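Local coordinates for appr-1-p processing domain protein (Thermus aquaticus Y51MC23, PDB 5M31), which is of unknown function but belongs to the macro domain family, with an alpha/beta fold built around a mixed sheet, at residues V110-I113 with Q114-R117; Q64-I67 with G68-F71. All blocks are in the same frame, centred on the assembly; numbering follows the deposited sequence.

Contact 1 (V110-I113 with Q114-R117); sequences VCRI and QELR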
ATOM      1  N   VAL A 110       5.803  -7.924  -1.226  1.00 17.91           N
ATOM      2  CA  VAL A 110       6.231  -9.201  -0.707  1.00 18.91           C
ATOM      3  C   VAL A 110       7.584  -9.047  -0.029  1.00 18.99           C
ATOM      4  O   VAL A 110       7.754  -9.478   1.147  1.00 19.30           O
ATOM      5  CB  VAL A 110       6.300 -10.267  -1.783  1.00 19.83           C
ATOM      6  CG1 VAL A 110       7.018 -11.533  -1.312  1.00 21.71           C
ATOM      7  CG2 VAL A 110       4.884 -10.573  -2.242  1.00 20.05           C
ATOM      8  N   CYS A 111       8.528  -8.387  -0.695  1.00 19.14           N
ATOM      9  CA  CYS A 111       9.862  -8.130  -0.104  1.00 20.14           C
ATOM     10  C   CYS A 111       9.777  -7.463   1.263  1.00 20.05           C
ATOM     11  O   CYS A 111      10.435  -7.905   2.217  1.00 20.81           O
ATOM     12  CB  CYS A 111      10.687  -7.254  -1.020  1.00 21.05           C
ATOM     13  SG  CYS A 111      11.073  -8.095  -2.560  1.00 25.34           S
ATOM     14  N   ARG A 112       8.984  -6.399   1.394  1.00 18.63           N
ATOM     15  CA  ARG A 112       8.965  -5.623   2.644  0.50 18.95           C
ATOM     16  C   ARG A 112       8.257  -6.399   3.743  1.00 18.76           C
ATOM     17  O   ARG A 112       8.649  -6.312   4.903  1.00 19.04           O
ATOM     18  CB  ARG A 112       8.244  -4.297   2.489  0.50 19.02           C
ATOM     19  CG  ARG A 112       9.020  -3.170   1.811  0.50 20.04           C
ATOM     20  CD  ARG A 112      10.523  -3.218   1.877  0.50 21.97           C
ATOM     21  NE  ARG A 112      11.086  -2.779   3.151  0.50 23.91           N
ATOM     22  CZ  ARG A 112      11.230  -1.503   3.521  0.50 24.13           C
ATOM     23  NH1 ARG A 112      11.014  -0.545   2.652  0.50 24.26           N
ATOM     24  NH2 ARG A 112      11.639  -1.195   4.760  0.50 24.84           N
ATOM     25  N   ILE A 113       7.199  -7.113   3.379  1.00 18.40           N
ATOM     26  CA  ILE A 113       6.472  -7.975   4.360  1.00 19.13           C
ATOM     27  C   ILE A 113       7.460  -8.971   4.951  1.00 20.74           C
ATOM     28  O   ILE A 113       7.553  -9.140   6.227  1.00 21.61           O
ATOM     29  CB  ILE A 113       5.275  -8.669   3.661  1.00 18.87           C
ATOM     30  CG1 ILE A 113       4.186  -7.623   3.363  1.00 17.85           C
ATOM     31  CG2 ILE A 113       4.787  -9.852   4.496  1.00 19.84           C
ATOM     32  CD1 ILE A 113       3.093  -8.193   2.496  1.00 17.99           C
ATOM     33  N   GLN A 114       8.240  -9.603   4.092  1.00 21.40           N
ATOM     34  CA  GLN A 114       9.210 -10.610   4.543  1.00 24.69           C
ATOM     35  C   GLN A 114      10.323 -10.015   5.347  1.00 25.00           C
ATOM     36  O   GLN A 114      10.644 -10.580   6.437  1.00 25.94           O
ATOM     37  CB  GLN A 114       9.629 -11.479   3.340  1.00 27.40           C
ATOM     38  CG  GLN A 114       8.370 -12.262   2.939  1.00 30.03           C
ATOM     39  CD  GLN A 114       8.551 -13.397   1.977  1.00 34.45           C
ATOM     40  OE1 GLN A 114       9.409 -13.364   1.090  1.00 35.28           O
ATOM     41  NE2 GLN A 114       7.683 -14.449   2.139  1.00 37.36           N
ATOM     42  N   GLU A 115      10.890  -8.896   4.905  1.00 23.75           N
ATOM     43  CA  GLU A 115      11.996  -8.183   5.601  1.00 24.84           C
ATOM     44  C   GLU A 115      11.609  -7.834   7.025  1.00 24.67           C
ATOM     45  O   GLU A 115      12.409  -8.032   7.964  1.00 25.16           O
ATOM     46  CB  GLU A 115      12.387  -6.871   4.895  1.00 25.50           C
ATOM     47  CG  GLU A 115      13.202  -7.040   3.620  1.00 27.28           C
ATOM     48  CD  GLU A 115      13.309  -5.811   2.757  1.00 29.75           C
ATOM     49  OE1 GLU A 115      12.692  -4.742   3.042  1.00 32.29           O
ATOM     50  OE2 GLU A 115      13.866  -5.930   1.641  1.00 30.20           O
ATOM     51  N   LEU A 116      10.379  -7.354   7.175  1.00 23.48           N
ATOM     52  CA  LEU A 116       9.893  -6.811   8.415  1.00 24.31           C
ATOM     53  C   LEU A 116       9.133  -7.856   9.238  1.00 25.07           C
ATOM     54  O   LEU A 116       8.732  -7.551  10.363  1.00 25.68           O
ATOM     55  CB  LEU A 116       9.024  -5.585   8.180  1.00 23.30           C
ATOM     56  CG  LEU A 116       9.783  -4.383   7.625  1.00 24.05           C
ATOM     57  CD1 LEU A 116       8.853  -3.334   7.067  1.00 23.17           C
ATOM     58  CD2 LEU A 116      10.694  -3.805   8.706  1.00 26.47           C
ATOM     59  N   ARG A 117       9.008  -9.087   8.725  1.00 24.83           N
ATOM     60  CA  ARG A 117       8.302 -10.180   9.415  1.00 25.65           C
ATOM     61  C   ARG A 117       6.889  -9.723   9.816  1.00 23.72           C
ATOM     62  O   ARG A 117       6.363 -10.062  10.888  1.00 24.13           O
ATOM     63  CB  ARG A 117       9.124 -10.707  10.607  1.00 29.13           C
ATOM     64  CG  ARG A 117      10.603 -10.878  10.241  1.00 32.20           C
ATOM     65  CD  ARG A 117      11.506 -11.130  11.427  1.00 38.56           C
ATOM     66  NE  ARG A 117      12.899 -11.191  10.980  1.00 41.27           N
ATOM     67  CZ  ARG A 117      13.951 -11.388  11.782  1.00 48.60           C
ATOM     68  NH1 ARG A 117      13.793 -11.556  13.112  1.00 51.81           N
ATOM     69  NH2 ARG A 117      15.183 -11.455  11.251  1.00 50.08           N
TER
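In the last turns of helix 99-116, residues Val110 to Leu116 bond one turn to the next, and the helix is closed by a Schellman motif in which Arg117, with a positive phi of 53°, leaves the helical conformation. Successive i to i+4 backbone bonds run from Gln114 N to Val110 O at 3.0 Å, Glu115 N to Cys111 O, and Leu116 N to Arg112 O. The last is the most bent of the three, with an N-H...O angle of 149°. On one flank Gln114 and Val110 run side by side and point the same way, the amide OE1 of Gln114 resting 3.9 Å from CG1 of Val110. On another, Arg112 bends at chi2 and chi3, which swings its guanidinium back beside Glu115. In this one of its two conformers, NE of Arg112 pairs with OE1 of Glu115 as a salt bridge, guanidinium and carboxylate planes 49° apart, but at 2.5 Å the fit is too short to be trusted in detail. Ile113 turns inward onto Phe85, Leu149 and Val152, while Leu116 lies on Tyr83, Phe85 and Val72. In the closing turn, Arg117 N donates to Gln114 O at 3.2 Å.

Contact 2 (Q64-I67 with G68-F71); sequences QVQI and GRIF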
ATOM      1  N   GLN A  64      13.904   8.740  -2.820  1.00 27.99           N
ATOM      2  CA  GLN A  64      13.840   7.411  -2.306  1.00 27.89           C
ATOM      3  C   GLN A  64      12.573   6.673  -2.717  1.00 25.39           C
ATOM      4  O   GLN A  64      12.492   5.437  -2.576  1.00 24.66           O
ATOM      5  CB  GLN A  64      13.946   7.502  -0.786  1.00 29.17           C
ATOM      6  CG  GLN A  64      13.904   6.200  -0.012  1.00 31.33           C
ATOM      7  CD  GLN A  64      14.121   6.445   1.475  1.00 32.40           C
ATOM      8  OE1 GLN A  64      14.580   7.545   1.894  1.00 34.33           O
ATOM      9  NE2 GLN A  64      13.868   5.416   2.281  1.00 32.28           N
ATOM     10  N   VAL A  65      11.533   7.425  -3.063  1.00 23.48           N
ATOM     11  CA  VAL A  65      10.256   6.842  -3.425  1.00 22.84           C
ATOM     12  C   VAL A  65      10.139   6.714  -4.923  1.00 22.18           C
ATOM     13  O   VAL A  65      10.259   7.703  -5.645  1.00 23.84           O
ATOM     14  CB  VAL A  65       9.086   7.655  -2.906  1.00 22.17           C
ATOM     15  CG1 VAL A  65       7.783   7.007  -3.322  1.00 22.24           C
ATOM     16  CG2 VAL A  65       9.222   7.845  -1.377  1.00 22.94           C
ATOM     17  N   GLN A  66      10.115   5.477  -5.386  1.00 21.13           N
ATOM     18  CA  GLN A  66      10.134   5.181  -6.811  1.00 22.48           C
ATOM     19  C   GLN A  66       9.235   4.028  -7.091  1.00 20.67           C
ATOM     20  O   GLN A  66       8.867   3.265  -6.200  1.00 19.80           O
ATOM     21  CB  GLN A  66      11.551   4.822  -7.257  1.00 26.03           C
ATOM     22  CG  GLN A  66      12.600   5.840  -6.890  1.00 30.57           C
ATOM     23  CD  GLN A  66      13.984   5.298  -7.097  1.00 37.01           C
ATOM     24  OE1 GLN A  66      14.461   4.434  -6.335  1.00 45.71           O
ATOM     25  NE2 GLN A  66      14.623   5.744  -8.147  1.00 41.96           N
ATOM     26  N   ILE A  67       8.873   3.885  -8.359  1.00 21.43           N
ATOM     27  CA  ILE A  67       8.169   2.702  -8.802  1.00 20.81           C
ATOM     28  C   ILE A  67       8.968   1.432  -8.415  1.00 20.87           C
ATOM     29  O   ILE A  67      10.207   1.384  -8.565  1.00 20.84           O
ATOM     30  CB  ILE A  67       7.858   2.774 -10.332  1.00 21.96           C
ATOM     31  CG1 ILE A  67       7.024   4.036 -10.656  1.00 21.76           C
ATOM     32  CG2 ILE A  67       7.170   1.513 -10.786  1.00 22.47           C
ATOM     33  CD1 ILE A  67       5.707   4.237  -9.902  1.00 21.27           C
ATOM     34  N   GLY A  68       8.247   0.484  -7.797  1.00 19.59           N
ATOM     35  CA  GLY A  68       8.811  -0.784  -7.331  1.00 20.20           C
ATOM     36  C   GLY A  68       9.599  -0.641  -6.070  1.00 19.47           C
ATOM     37  O   GLY A  68      10.301  -1.586  -5.685  1.00 20.49           O
ATOM     38  N   ARG A  69       9.483   0.509  -5.383  1.00 18.75           N
ATOM     39  CA  ARG A  69      10.265   0.767  -4.169  1.00 19.60           C
ATOM     40  C   ARG A  69       9.343   1.395  -3.122  1.00 19.93           C
ATOM     41  O   ARG A  69       9.221   2.587  -3.018  1.00 20.77           O
ATOM     42  CB  ARG A  69      11.518   1.555  -4.467  1.00 21.33           C
ATOM     43  CG  ARG A  69      12.533   1.693  -3.352  1.00 23.34           C
ATOM     44  CD  ARG A  69      13.682   2.509  -3.758  1.00 26.05           C
ATOM     45  NE  ARG A  69      14.541   2.733  -2.613  1.00 28.78           N
ATOM     46  CZ  ARG A  69      15.527   3.619  -2.590  1.00 30.94           C
ATOM     47  NH1 ARG A  69      15.790   4.360  -3.652  1.00 32.86           N
ATOM     48  NH2 ARG A  69      16.265   3.726  -1.504  1.00 33.58           N
ATOM     49  N   ILE A  70       8.708   0.521  -2.333  1.00 18.46           N
ATOM     50  CA  ILE A  70       7.798   0.933  -1.280  1.00 18.35           C
ATOM     51  C   ILE A  70       8.555   1.695  -0.225  1.00 18.55           C
ATOM     52  O   ILE A  70       9.639   1.261   0.245  1.00 20.56           O
ATOM     53  CB  ILE A  70       7.110  -0.305  -0.656  1.00 18.86           C
ATOM     54  CG1 ILE A  70       6.195  -0.917  -1.737  1.00 20.14           C
ATOM     55  CG2 ILE A  70       6.344   0.060   0.622  1.00 18.96           C
ATOM     56  CD1 ILE A  70       5.611  -2.246  -1.412  1.00 21.74           C
ATOM     57  N   PHE A  71       7.977   2.776   0.235  1.00 17.87           N
ATOM     58  CA  PHE A  71       8.525   3.496   1.359  1.00 18.36           C
ATOM     59  C   PHE A  71       7.753   3.128   2.622  1.00 17.82           C
ATOM     60  O   PHE A  71       6.588   3.422   2.709  1.00 16.53           O
ATOM     61  CB  PHE A  71       8.459   4.994   1.134  1.00 19.32           C
ATOM     62  CG  PHE A  71       8.841   5.790   2.366  1.00 21.02           C
ATOM     63  CD1 PHE A  71      10.120   5.732   2.847  1.00 22.94           C
ATOM     64  CD2 PHE A  71       7.880   6.528   3.097  1.00 21.56           C
ATOM     65  CE1 PHE A  71      10.473   6.366   4.034  1.00 24.54           C
ATOM     66  CE2 PHE A  71       8.256   7.202   4.254  1.00 23.19           C
ATOM     67  CZ  PHE A  71       9.534   7.110   4.726  1.00 24.99           C
TER
HETATM   68  O   HOH W   1      10.860   3.937  -1.049  1.00 24.81           O
HETATM   69  O   HOH W   2      12.320   3.028   0.879  1.00 25.90           O
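Arg69 and Gln66 meet through both side chain and backbone. The guanidinium NH1 of Arg69 gives a nearly straight hydrogen bond to OE1 of Gln66 at 3.0 Å; the oxygen lies in the guanidinium plane, although the donor sits above the plane of the Gln66 amide. Over one face of the same guanidinium is the backbone O of Gln64, with CG of Gln64 3.7 Å from NH2 of Arg69. The Arg69 chain reaches there extended, CG anti to the backbone N (chi1 -170°). In the backbone, Arg69 N donates a hydrogen bond to Gln66 O at 2.9 Å, closing a type II beta turn from Gln66 to Arg69 in the loop between helix 50-61 and strand 71-74. Gly68 takes the third position with a positive phi. One water donates to both Gln64 O and Arg69 O, bridging the loop's two arms; a second links NE2 of Gln64 with Ile70 O. The Gln64 amide stands almost perpendicular to the Phe71 ring, its NE2 at the ring edge 3.8 Å from CD1, while its OE1 is hydrogen-bonded to NH2 of Arg62. Val65 CG2 packs 3.9 Å from CB of Phe71, and Ala59 of helix 50-61 touches Gln64, Val65 and Phe71.

How the contacts relate
Contact 2 comes first along the chain, in the loop leading from helix 50-61 into edge strand 71-74; contact 1 follows at the end of helix 99-116, after strand 83-88. Their centres are about 14 Å apart, yet they touch: in the Arg112 conformer modelled here, its NH1 packs 3.3 Å from Ile70 O. Phe85 of strand 83-88 takes side chains from both, Ile70 on one hand and Arg112, Ile113 and Leu116 on the other. Helix 99-116 also reaches the loop through Asp108, which accepts a hydrogen bond from Ile70 N. Loop and helix end thus meet around the antiparallel pair of strands at this edge of the macro domain sheet, where Val72 receives Arg112 and Leu116.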